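Local structure of 3-dehydroquinate dehydratase (Geobacillus kaustophilus, 2YR1) at residues P20-P25 and D244-L249; L211-R216 and G238-D243; A58-E63 and I95-A100. The protein probably catalyses the cis-dehydration of 3-dehydroquinate to 3-dehydroshikimate, the third step of the chorismate pathway, through a Schiff-base intermediate. All coordinates share one frame; numbering follows the deposited sequence.

Contact 1 of 3, residues P20-P25 and D244-L249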
ATOM      1  N   PRO A  20      11.053  -9.090  -2.225  1.00 20.42           N
ATOM      2  CA  PRO A  20      11.061  -8.762  -0.800  1.00 18.03           C
ATOM      3  C   PRO A  20      11.197 -10.090  -0.013  1.00 20.86           C
ATOM      4  O   PRO A  20      10.769 -11.140  -0.484  1.00 20.67           O
ATOM      5  CB  PRO A  20       9.716  -8.041  -0.583  1.00 22.41           C
ATOM      6  CG  PRO A  20       8.901  -8.284  -1.825  1.00 20.92           C
ATOM      7  CD  PRO A  20       9.901  -8.499  -2.934  1.00 25.40           C
ATOM      8  N   CYS A  21      11.847 -10.069   1.144  1.00 18.89           N
ATOM      9  CA  CYS A  21      11.975 -11.303   1.931  1.00 23.89           C
ATOM     10  C   CYS A  21      10.931 -11.370   3.027  1.00 22.06           C
ATOM     11  O   CYS A  21      10.604 -10.356   3.645  1.00 17.66           O
ATOM     12  CB  CYS A  21      13.358 -11.408   2.565  1.00 24.58           C
ATOM     13  SG  CYS A  21      14.629 -11.635   1.356  1.00 27.54           S
ATOM     14  N   ILE A  22      10.397 -12.564   3.250  1.00 19.47           N
ATOM     15  CA  ILE A  22       9.403 -12.765   4.287  1.00 19.29           C
ATOM     16  C   ILE A  22      10.051 -13.463   5.477  1.00 19.16           C
ATOM     17  O   ILE A  22      10.599 -14.568   5.339  1.00 21.11           O
ATOM     18  CB  ILE A  22       8.236 -13.659   3.806  1.00 18.63           C
ATOM     19  CG1 ILE A  22       7.539 -13.028   2.602  1.00 24.18           C
ATOM     20  CG2 ILE A  22       7.266 -13.853   4.935  1.00 18.20           C
ATOM     21  CD1 ILE A  22       6.409 -13.862   2.015  1.00 24.77           C
ATOM     22  N   CYS A  23       9.991 -12.823   6.638  1.00 15.63           N
ATOM     23  CA  CYS A  23      10.534 -13.410   7.862  1.00 16.87           C
ATOM     24  C   CYS A  23       9.386 -13.878   8.781  1.00 22.86           C
ATOM     25  O   CYS A  23       8.428 -13.137   9.011  1.00 20.95           O
ATOM     26  CB  CYS A  23      11.382 -12.382   8.622  1.00 20.98           C
ATOM     27  SG  CYS A  23      12.091 -13.062  10.161  1.00 25.57           S
ATOM     28  N   ALA A  24       9.489 -15.098   9.316  1.00 24.75           N
ATOM     29  CA  ALA A  24       8.444 -15.616  10.199  1.00 24.16           C
ATOM     30  C   ALA A  24       9.011 -15.895  11.593  1.00 24.58           C
ATOM     31  O   ALA A  24      10.024 -16.569  11.732  1.00 21.99           O
ATOM     32  CB  ALA A  24       7.842 -16.891   9.596  1.00 20.46           C
ATOM     33  N   PRO A  25       8.348 -15.393  12.645  1.00 24.75           N
ATOM     34  CA  PRO A  25       8.846 -15.622  13.997  1.00 26.18           C
ATOM     35  C   PRO A  25       8.453 -16.968  14.591  1.00 28.58           C
ATOM     36  O   PRO A  25       7.424 -17.532  14.260  1.00 23.95           O
ATOM     37  CB  PRO A  25       8.208 -14.491  14.775  1.00 19.53           C
ATOM     38  CG  PRO A  25       6.828 -14.483  14.171  1.00 24.94           C
ATOM     39  CD  PRO A  25       7.151 -14.533  12.682  1.00 24.64           C
ATOM     40  N   ASP A 244      -1.328 -14.999   2.828  1.00 27.34           N
ATOM     41  CA  ASP A 244      -1.973 -13.784   2.348  1.00 25.22           C
ATOM     42  C   ASP A 244      -0.922 -12.749   1.934  1.00 21.25           C
ATOM     43  O   ASP A 244      -1.126 -11.991   0.991  1.00 18.83           O
ATOM     44  CB  ASP A 244      -2.928 -13.237   3.413  1.00 26.32           C
ATOM     45  CG  ASP A 244      -4.096 -14.196   3.698  1.00 30.68           C
ATOM     46  OD1 ASP A 244      -4.722 -14.678   2.738  1.00 27.78           O
ATOM     47  OD2 ASP A 244      -4.389 -14.471   4.875  1.00 37.37           O
ATOM     48  N   VAL A 245       0.212 -12.725   2.624  1.00 26.09           N
ATOM     49  CA  VAL A 245       1.278 -11.797   2.260  1.00 20.85           C
ATOM     50  C   VAL A 245       1.774 -12.127   0.850  1.00 25.59           C
ATOM     51  O   VAL A 245       1.925 -11.233   0.009  1.00 21.19           O
ATOM     52  CB  VAL A 245       2.446 -11.874   3.260  1.00 19.17           C
ATOM     53  CG1 VAL A 245       3.601 -11.033   2.779  1.00 16.66           C
ATOM     54  CG2 VAL A 245       1.986 -11.347   4.618  1.00 17.62           C
ATOM     55  N   ARG A 246       2.009 -13.418   0.592  1.00 25.85           N
ATOM     56  CA  ARG A 246       2.469 -13.899  -0.721  1.00 28.86           C
ATOM     57  C   ARG A 246       1.476 -13.524  -1.827  1.00 22.39           C
ATOM     58  O   ARG A 246       1.864 -13.090  -2.908  1.00 21.74           O
ATOM     59  CB  ARG A 246       2.629 -15.433  -0.719  1.00 26.88           C
ATOM     60  CG  ARG A 246       3.707 -15.983   0.206  1.00 39.20           C
ATOM     61  CD  ARG A 246       3.656 -17.514   0.208  1.00 44.07           C
ATOM     62  NE  ARG A 246       4.683 -18.143   1.036  1.00 48.08           N
ATOM     63  CZ  ARG A 246       5.986 -17.942   0.871  1.00 50.49           C
ATOM     64  NH1 ARG A 246       6.411 -17.120  -0.087  1.00 44.73           N
ATOM     65  NH2 ARG A 246       6.862 -18.573   1.646  1.00 44.77           N
ATOM     66  N   THR A 247       0.194 -13.712  -1.551  1.00 22.36           N
ATOM     67  CA  THR A 247      -0.857 -13.387  -2.518  1.00 24.93           C
ATOM     68  C   THR A 247      -0.720 -11.937  -2.986  1.00 23.75           C
ATOM     69  O   THR A 247      -0.649 -11.653  -4.187  1.00 25.27           O
ATOM     70  CB  THR A 247      -2.262 -13.565  -1.883  1.00 20.77           C
ATOM     71  OG1 THR A 247      -2.465 -14.944  -1.561  1.00 31.50           O
ATOM     72  CG2 THR A 247      -3.360 -13.095  -2.830  1.00 22.79           C
ATOM     73  N   VAL A 248      -0.685 -11.019  -2.026  1.00 18.42           N
ATOM     74  CA  VAL A 248      -0.584  -9.587  -2.339  1.00 22.26           C
ATOM     75  C   VAL A 248       0.736  -9.213  -3.001  1.00 21.22           C
ATOM     76  O   VAL A 248       0.771  -8.434  -3.971  1.00 22.45           O
ATOM     77  CB  VAL A 248      -0.795  -8.744  -1.045  1.00 13.70           C
ATOM     78  CG1 VAL A 248      -0.597  -7.286  -1.321  1.00 14.60           C
ATOM     79  CG2 VAL A 248      -2.211  -9.001  -0.500  1.00 19.00           C
ATOM     80  N   LEU A 249       1.832  -9.760  -2.486  1.00 22.13           N
ATOM     81  CA  LEU A 249       3.130  -9.435  -3.058  1.00 22.63           C
ATOM     82  C   LEU A 249       3.195  -9.788  -4.521  1.00 18.59           C
ATOM     83  O   LEU A 249       3.736  -9.026  -5.311  1.00 23.74           O
ATOM     84  CB  LEU A 249       4.257 -10.167  -2.331  1.00 22.98           C
ATOM     85  CG  LEU A 249       4.547  -9.724  -0.898  1.00 25.89           C
ATOM     86  CD1 LEU A 249       5.731 -10.537  -0.354  1.00 25.99           C
ATOM     87  CD2 LEU A 249       4.860  -8.229  -0.882  1.00 27.23           C
TER

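Contact 2 of 3, residues L211-R216 and G238-D243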
ATOM      1  N   LEU A 211      -3.640  -0.696  11.408  1.00 19.68           N
ATOM      2  CA  LEU A 211      -3.336   0.521  10.676  1.00 25.02           C
ATOM      3  C   LEU A 211      -2.083   0.336   9.839  1.00 16.81           C
ATOM      4  O   LEU A 211      -1.999   0.843   8.726  1.00 19.01           O
ATOM      5  CB  LEU A 211      -3.121   1.653  11.670  1.00 29.67           C
ATOM      6  CG  LEU A 211      -3.872   2.965  11.494  1.00 35.13           C
ATOM      7  CD1 LEU A 211      -5.212   2.744  10.813  1.00 31.36           C
ATOM      8  CD2 LEU A 211      -4.035   3.587  12.869  1.00 30.91           C
ATOM      9  N   GLY A 212      -1.114  -0.394  10.378  1.00 17.13           N
ATOM     10  CA  GLY A 212       0.132  -0.609   9.668  1.00 18.58           C
ATOM     11  C   GLY A 212       0.209  -1.791   8.715  1.00 21.33           C
ATOM     12  O   GLY A 212       1.268  -2.053   8.138  1.00 22.61           O
ATOM     13  N   ALA A 213      -0.897  -2.501   8.525  1.00 22.33           N
ATOM     14  CA  ALA A 213      -0.872  -3.653   7.640  1.00 21.48           C
ATOM     15  C   ALA A 213      -0.295  -3.314   6.269  1.00 24.11           C
ATOM     16  O   ALA A 213       0.532  -4.060   5.737  1.00 18.75           O
ATOM     17  CB  ALA A 213      -2.278  -4.232   7.479  1.00 27.28           C
ATOM     18  N   ILE A 214      -0.719  -2.188   5.703  1.00 20.34           N
ATOM     19  CA  ILE A 214      -0.247  -1.807   4.372  1.00 23.19           C
ATOM     20  C   ILE A 214       1.264  -1.786   4.280  1.00 19.44           C
ATOM     21  O   ILE A 214       1.836  -2.102   3.225  1.00 20.78           O
ATOM     22  CB  ILE A 214      -0.791  -0.410   3.913  1.00 19.94           C
ATOM     23  CG1 ILE A 214      -0.394  -0.149   2.454  1.00 14.74           C
ATOM     24  CG2 ILE A 214      -0.207   0.714   4.787  1.00 18.23           C
ATOM     25  CD1 ILE A 214      -0.969  -1.162   1.436  1.00 23.56           C
ATOM     26  N   THR A 215       1.911  -1.422   5.383  1.00 13.98           N
ATOM     27  CA  THR A 215       3.361  -1.340   5.394  1.00 13.83           C
ATOM     28  C   THR A 215       4.065  -2.689   5.292  1.00 14.78           C
ATOM     29  O   THR A 215       5.197  -2.772   4.797  1.00 15.04           O
ATOM     30  CB  THR A 215       3.844  -0.568   6.625  1.00 15.18           C
ATOM     31  OG1 THR A 215       5.095   0.036   6.323  1.00 37.04           O
ATOM     32  CG2 THR A 215       4.015  -1.477   7.818  1.00  5.38           C
ATOM     33  N   ARG A 216       3.397  -3.748   5.736  1.00 13.24           N
ATOM     34  CA  ARG A 216       3.964  -5.087   5.670  1.00 17.45           C
ATOM     35  C   ARG A 216       3.812  -5.663   4.261  1.00 16.28           C
ATOM     36  O   ARG A 216       4.538  -6.574   3.864  1.00 21.17           O
ATOM     37  CB  ARG A 216       3.257  -6.013   6.691  1.00 15.01           C
ATOM     38  CG  ARG A 216       3.332  -5.519   8.124  1.00 14.43           C
ATOM     39  CD  ARG A 216       2.723  -6.535   9.102  1.00 22.91           C
ATOM     40  NE  ARG A 216       2.849  -6.147  10.503  1.00 14.12           N
ATOM     41  CZ  ARG A 216       3.975  -6.213  11.211  1.00 27.45           C
ATOM     42  NH1 ARG A 216       5.094  -6.649  10.655  1.00 26.85           N
ATOM     43  NH2 ARG A 216       3.982  -5.861  12.492  1.00 26.36           N
ATOM     44  N   GLY A 238      -0.288  -6.873  14.274  1.00 32.27           N
ATOM     45  CA  GLY A 238      -0.450  -6.605  12.854  1.00 32.15           C
ATOM     46  C   GLY A 238       0.193  -7.549  11.854  1.00 31.83           C
ATOM     47  O   GLY A 238       0.076  -7.328  10.654  1.00 27.57           O
ATOM     48  N   GLN A 239       0.869  -8.594  12.319  1.00 32.19           N
ATOM     49  CA  GLN A 239       1.487  -9.530  11.388  1.00 29.41           C
ATOM     50  C   GLN A 239       0.374 -10.333  10.694  1.00 30.33           C
ATOM     51  O   GLN A 239      -0.562 -10.802  11.333  1.00 27.41           O
ATOM     52  CB  GLN A 239       2.470 -10.461  12.124  1.00 29.13           C
ATOM     53  CG  GLN A 239       3.633  -9.730  12.835  1.00 27.32           C
ATOM     54  CD  GLN A 239       4.640 -10.681  13.472  1.00 32.09           C
ATOM     55  OE1 GLN A 239       4.312 -11.829  13.791  1.00 33.88           O
ATOM     56  NE2 GLN A 239       5.869 -10.200  13.680  1.00 27.36           N
ATOM     57  N   ILE A 240       0.509 -10.481   9.380  1.00 27.26           N
ATOM     58  CA  ILE A 240      -0.445 -11.170   8.513  1.00 23.93           C
ATOM     59  C   ILE A 240       0.038 -12.563   8.144  1.00 24.92           C
ATOM     60  O   ILE A 240       1.241 -12.794   8.032  1.00 20.67           O
ATOM     61  CB  ILE A 240      -0.635 -10.366   7.193  1.00 27.04           C
ATOM     62  CG1 ILE A 240      -1.283  -9.026   7.499  1.00 32.84           C
ATOM     63  CG2 ILE A 240      -1.447 -11.137   6.172  1.00 25.41           C
ATOM     64  CD1 ILE A 240      -0.398  -8.105   8.229  1.00 28.00           C
ATOM     65  N   PRO A 241      -0.897 -13.512   7.956  1.00 23.97           N
ATOM     66  CA  PRO A 241      -0.529 -14.877   7.585  1.00 23.88           C
ATOM     67  C   PRO A 241       0.298 -14.898   6.304  1.00 23.69           C
ATOM     68  O   PRO A 241      -0.045 -14.273   5.287  1.00 24.81           O
ATOM     69  CB  PRO A 241      -1.882 -15.566   7.426  1.00 28.86           C
ATOM     70  CG  PRO A 241      -2.690 -14.909   8.505  1.00 30.38           C
ATOM     71  CD  PRO A 241      -2.322 -13.444   8.331  1.00 26.95           C
ATOM     72  N   ILE A 242       1.395 -15.631   6.360  1.00 19.88           N
ATOM     73  CA  ILE A 242       2.307 -15.723   5.248  1.00 15.69           C
ATOM     74  C   ILE A 242       1.667 -15.964   3.874  1.00 23.74           C
ATOM     75  O   ILE A 242       2.126 -15.405   2.864  1.00 18.73           O
ATOM     76  CB  ILE A 242       3.350 -16.796   5.546  1.00 21.35           C
ATOM     77  CG1 ILE A 242       4.407 -16.814   4.444  1.00 24.43           C
ATOM     78  CG2 ILE A 242       2.667 -18.141   5.694  1.00 24.09           C
ATOM     79  CD1 ILE A 242       5.627 -17.627   4.820  1.00 37.81           C
ATOM     80  N   ASP A 243       0.612 -16.772   3.833  1.00 21.50           N
ATOM     81  CA  ASP A 243      -0.070 -17.067   2.571  1.00 28.72           C
ATOM     82  C   ASP A 243      -0.735 -15.825   1.973  1.00 23.49           C
ATOM     83  O   ASP A 243      -0.717 -15.617   0.757  1.00 22.60           O
ATOM     84  CB  ASP A 243      -1.121 -18.167   2.785  1.00 32.34           C
ATOM     85  CG  ASP A 243      -0.494 -19.540   2.977  1.00 44.41           C
ATOM     86  OD1 ASP A 243       0.560 -19.809   2.348  1.00 46.79           O
ATOM     87  OD2 ASP A 243      -1.059 -20.352   3.745  1.00 48.39           O
TER
HETATM   88  O   HOH W   1       6.949  -6.938  13.360  1.00 17.20           O

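Contact 3 of 3, residues A58-E63 and I95-A100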
ATOM      1  N   ALA A  58      13.944 -20.894  29.895  1.00 32.27           N
ATOM      2  CA  ALA A  58      15.266 -21.369  30.314  1.00 40.20           C
ATOM      3  C   ALA A  58      16.435 -20.685  29.606  1.00 46.05           C
ATOM      4  O   ALA A  58      17.415 -21.346  29.244  1.00 48.49           O
ATOM      5  CB  ALA A  58      15.370 -22.876  30.109  1.00 34.27           C
ATOM      6  N   ILE A  59      16.347 -19.376  29.404  1.00 46.05           N
ATOM      7  CA  ILE A  59      17.441 -18.675  28.740  1.00 49.07           C
ATOM      8  C   ILE A  59      18.646 -18.596  29.671  1.00 49.62           C
ATOM      9  O   ILE A  59      19.752 -18.271  29.235  1.00 44.03           O
ATOM     10  CB  ILE A  59      17.058 -17.240  28.347  1.00 46.00           C
ATOM     11  CG1 ILE A  59      16.406 -16.540  29.530  1.00 42.03           C
ATOM     12  CG2 ILE A  59      16.144 -17.257  27.147  1.00 54.45           C
ATOM     13  CD1 ILE A  59      16.246 -15.073  29.326  1.00 42.26           C
ATOM     14  N   ASP A  60      18.416 -18.888  30.949  1.00 48.77           N
ATOM     15  CA  ASP A  60      19.467 -18.854  31.951  1.00 44.81           C
ATOM     16  C   ASP A  60      20.390 -20.042  31.762  1.00 45.95           C
ATOM     17  O   ASP A  60      21.406 -20.158  32.447  1.00 45.86           O
ATOM     18  CB  ASP A  60      18.885 -18.926  33.366  1.00 52.26           C
ATOM     19  CG  ASP A  60      18.046 -17.710  33.735  1.00 55.41           C
ATOM     20  OD1 ASP A  60      18.358 -16.594  33.265  1.00 58.12           O
ATOM     21  OD2 ASP A  60      17.088 -17.876  34.525  1.00 47.68           O
ATOM     22  N   ASP A  61      20.034 -20.926  30.835  1.00 45.53           N
ATOM     23  CA  ASP A  61      20.834 -22.113  30.589  1.00 47.63           C
ATOM     24  C   ASP A  61      21.389 -22.156  29.173  1.00 47.85           C
ATOM     25  O   ASP A  61      20.697 -22.560  28.236  1.00 47.37           O
ATOM     26  CB  ASP A  61      19.999 -23.364  30.855  1.00 51.18           C
ATOM     27  CG  ASP A  61      20.850 -24.553  31.257  1.00 54.17           C
ATOM     28  OD1 ASP A  61      21.841 -24.839  30.548  1.00 57.55           O
ATOM     29  OD2 ASP A  61      20.526 -25.202  32.281  1.00 55.03           O
ATOM     30  N   GLN A  62      22.646 -21.748  29.020  1.00 43.34           N
ATOM     31  CA  GLN A  62      23.267 -21.734  27.706  1.00 41.33           C
ATOM     32  C   GLN A  62      23.231 -23.092  27.025  1.00 43.15           C
ATOM     33  O   GLN A  62      22.987 -23.174  25.819  1.00 46.39           O
ATOM     34  CB  GLN A  62      24.719 -21.247  27.796  1.00 40.02           C
ATOM     35  CG  GLN A  62      24.852 -19.757  28.027  1.00 35.36           C
ATOM     36  CD  GLN A  62      26.255 -19.232  27.774  1.00 32.97           C
ATOM     37  OE1 GLN A  62      26.494 -18.033  27.867  1.00 25.98           O
ATOM     38  NE2 GLN A  62      27.186 -20.124  27.456  1.00 25.99           N
ATOM     39  N   GLU A  63      23.465 -24.157  27.787  1.00 39.61           N
ATOM     40  CA  GLU A  63      23.475 -25.501  27.214  1.00 42.91           C
ATOM     41  C   GLU A  63      22.116 -25.814  26.611  1.00 43.14           C
ATOM     42  O   GLU A  63      22.026 -26.465  25.564  1.00 39.37           O
ATOM     43  CB  GLU A  63      23.814 -26.554  28.283  1.00 45.32           C
ATOM     44  CG  GLU A  63      24.272 -27.903  27.715  1.00 46.81           C
ATOM     45  CD  GLU A  63      24.375 -29.002  28.773  1.00 52.78           C
ATOM     46  OE1 GLU A  63      24.974 -28.761  29.850  1.00 47.59           O
ATOM     47  OE2 GLU A  63      23.857 -30.114  28.520  1.00 47.72           O
ATOM     48  N   ILE A  95      12.695 -11.175  30.975  1.00 37.01           N
ATOM     49  CA  ILE A  95      13.956 -11.912  30.919  1.00 38.61           C
ATOM     50  C   ILE A  95      14.714 -11.942  32.261  1.00 34.94           C
ATOM     51  O   ILE A  95      15.005 -10.902  32.842  1.00 37.79           O
ATOM     52  CB  ILE A  95      14.836 -11.290  29.804  1.00 42.73           C
ATOM     53  CG1 ILE A  95      16.184 -11.983  29.715  1.00 50.13           C
ATOM     54  CG2 ILE A  95      15.038  -9.803  30.072  1.00 49.37           C
ATOM     55  CD1 ILE A  95      17.014 -11.504  28.543  1.00 50.51           C
ATOM     56  N   PRO A  96      15.037 -13.149  32.761  1.00 34.47           N
ATOM     57  CA  PRO A  96      15.753 -13.364  34.026  1.00 39.29           C
ATOM     58  C   PRO A  96      17.237 -12.994  34.073  1.00 44.76           C
ATOM     59  O   PRO A  96      17.760 -12.694  35.147  1.00 44.09           O
ATOM     60  CB  PRO A  96      15.540 -14.849  34.285  1.00 40.17           C
ATOM     61  CG  PRO A  96      15.537 -15.423  32.903  1.00 40.24           C
ATOM     62  CD  PRO A  96      14.639 -14.441  32.171  1.00 37.12           C
ATOM     63  N   LEU A  97      17.924 -13.049  32.931  1.00 48.66           N
ATOM     64  CA  LEU A  97      19.352 -12.716  32.891  1.00 47.19           C
ATOM     65  C   LEU A  97      19.502 -11.288  32.401  1.00 41.80           C
ATOM     66  O   LEU A  97      18.707 -10.831  31.599  1.00 45.14           O
ATOM     67  CB  LEU A  97      20.099 -13.686  31.968  1.00 46.28           C
ATOM     68  CG  LEU A  97      19.793 -13.656  30.470  1.00 37.56           C
ATOM     69  CD1 LEU A  97      20.651 -12.595  29.822  1.00 40.37           C
ATOM     70  CD2 LEU A  97      20.086 -15.011  29.844  1.00 38.45           C
ATOM     71  N   ASN A  98      20.511 -10.574  32.882  1.00 46.27           N
ATOM     72  CA  ASN A  98      20.672  -9.188  32.461  1.00 47.18           C
ATOM     73  C   ASN A  98      21.575  -9.000  31.243  1.00 47.82           C
ATOM     74  O   ASN A  98      22.008  -9.966  30.605  1.00 48.66           O
ATOM     75  CB  ASN A  98      21.156  -8.320  33.637  1.00 48.42           C
ATOM     76  CG  ASN A  98      22.662  -8.378  33.847  1.00 53.92           C
ATOM     77  OD1 ASN A  98      23.429  -7.780  33.089  1.00 56.16           O
ATOM     78  ND2 ASN A  98      23.091  -9.099  34.881  1.00 55.09           N
ATOM     79  N   GLU A  99      21.828  -7.735  30.928  1.00 44.74           N
ATOM     80  CA  GLU A  99      22.645  -7.316  29.794  1.00 45.14           C
ATOM     81  C   GLU A  99      23.844  -8.193  29.424  1.00 44.64           C
ATOM     82  O   GLU A  99      23.882  -8.776  28.331  1.00 39.81           O
ATOM     83  CB  GLU A  99      23.124  -5.889  30.041  1.00 46.39           C
ATOM     84  CG  GLU A  99      24.110  -5.371  29.017  1.00 52.56           C
ATOM     85  CD  GLU A  99      24.333  -3.876  29.143  1.00 52.69           C
ATOM     86  OE1 GLU A  99      24.971  -3.428  30.126  1.00 54.02           O
ATOM     87  OE2 GLU A  99      23.849  -3.149  28.256  1.00 55.29           O
ATOM     88  N   ALA A 100      24.817  -8.269  30.329  1.00 36.59           N
ATOM     89  CA  ALA A 100      26.032  -9.038  30.102  1.00 37.35           C
ATOM     90  C   ALA A 100      25.777 -10.460  29.638  1.00 41.55           C
ATOM     91  O   ALA A 100      26.377 -10.931  28.663  1.00 38.94           O
ATOM     92  CB  ALA A 100      26.873  -9.056  31.373  1.00 34.32           C
TER

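Contact 1 of 3, residues P20-P25 and D244-L249
Ile-22 reaches from its strand to the helix with a single methyl group. Its CD1 lies 4.1 Å from Val-245 CG1 and 4.1 Å from Leu-249 CD1, two side chains one helical turn apart. Arg-246 adds a third neighbour: the same CD1 sits over one face of the guanidinium, 3.9 Å from Arg-246 NH1, and equally close to the aliphatic CG of that arginine. Two residues earlier, just before the strand, the Pro-20 ring packs on the end of Leu-249, with Pro-20 CG 4.1 Å from Leu-249 CD2. No hydrogen bond joins the two segments, and the contact is one of apolar packing with one arginine at its margin.

The reach of Ile-22 follows from its torsions: CG1 stands anti to the carbonyl carbon (chi1 -60°), and chi2 of 178° extends the chain toward the helix. Arg-246 is likewise extended from CG to NE, which carries its guanidinium back over the isoleucine, where NH2 makes a weak hydrogen bond to Gln-45 O. Within the sheet, Ile-22 bonds Leu-48 through its backbone, and Cys-21 and Cys-23 bond Thr-227 of strand 226-228. The helix also meets the second subunit, where Asp-244 OD2 bonds Tyr-255 OH of that chain. An outer helix running at 170° to an inner parallel strand, their axes 10.6 Å apart, is the layering of a TIM barrel, here between its first strand and its C-terminal helix.

Contact 2 of 3, residues L211-R216 and G238-D243
Gly-238 meets the side chain of Arg-216 through its backbone, its O modelled 3.0 Å from Arg-216 NE and oblique to the guanidinium. Its positive phi (90°) suits a residue without a side chain. Gln-239 follows, and its CG rests 3.8 Å above the guanidinium plane of Arg-216, over the centre of the group. The amide beyond is turned 90° to that plane. Water 1, at the guanidinium edge and in its plane, accepts from Arg-216 NH2 at 3.3 Å and more weakly from Gln-239 NE2. The stronger polar partners lie just outside: Pro-237 O takes a hydrogen bond from Arg-216 NH2, and Ser-235 N gives one to Gln-239 OE1. These bonds limit how far either polar end can swing.

At Ile-240 the contact becomes apolar, its side chain lying near the aliphatic part of the arginine and Ala-213, although the place of CD1 is doubtful because it sits too close to Gly-238 O. Pro-241 then takes the N-cap position of the helix 242-256. Arg-216 and Gln-239 are both predicted to bind 3-dehydroquinate, as is Ser-235, so this pairing of helix start and loop is consistent with one wall of the substrate pocket of a type I dehydroquinase barrel.

Contact 3 of 3, residues A58-E63 and I95-A100
Two loops that lead into neighbouring outer helices of the TIM barrel meet here, each ending in a helix N-cap. The first forms a type I beta turn from Ala-58 to Asp-61, closed by a bond from Asp-61 N to Ala-58 O, and its second and third residues, Ile-59 and Asp-60, lie against the other loop. Ile-59 points its CG1 branch at the ring of Pro-96, meeting it at a slant, with Ile-59 CG1 3.7 Å from Pro-96 CG. That branch occupies the cramped position between backbone N and carbonyl carbon (chi1 48°), and chi2 of 169° carries CD1 on toward Ile-95, Pro-96 and Leu-97, modelled too tightly against Ile-95 for its exact place to be trusted. Leu-97 also rests against the turn's backbone, its CD2 3.3 Å from Ile-59 O.

The Asp-60 carboxylate lies against the CB-CG edge of the proline ring, with both oxygens near these two carbons and Asp-60 OD2 3.4 Å from Pro-96 CB. Asp-60 OD1 also comes 3.6 Å from Leu-97 CB. No hydrogen bond crosses between the segments, so the loops meet by packing, mostly of side chains, at the protein surface.

Each loop then turns into its helix. Asn-98 OD1 accepts from Ala-100 N at 3.1 Å, with the donor above the carbonyl plane, whereas the capping bond from Glu-63 N to Asp-61 OD1 is weak. Leu-97 packs on Val-102 and Leu-105 of helix 99-112, and Gln-62 touches Ala-108, so the loop and start of helix 62-75 lie against the 95-97 loop and the flank of helix 99-112.

All three contacts belong to one parallel barrel but fall into two groups. Contacts 1 and 2 have centres about 9 Å apart and share helix 242-256; they touch directly, for example where Val-245 CG2 lies 3.8 Å from Ile-240 CG2, and both border the second subunit. Contact 3 lies across the centre of the chain, its centre about 32 Å from that of contact 1 and about 31 Å from that of contact 2. Along the sequence, contact 1 joins the first barrel strand to the last helix and encloses the other two, contact 3 coming first. Packing of the last helix on the first strand thus lies next to a predicted substrate-binding region, while contact 3 joins two loops at the far side of the same domain.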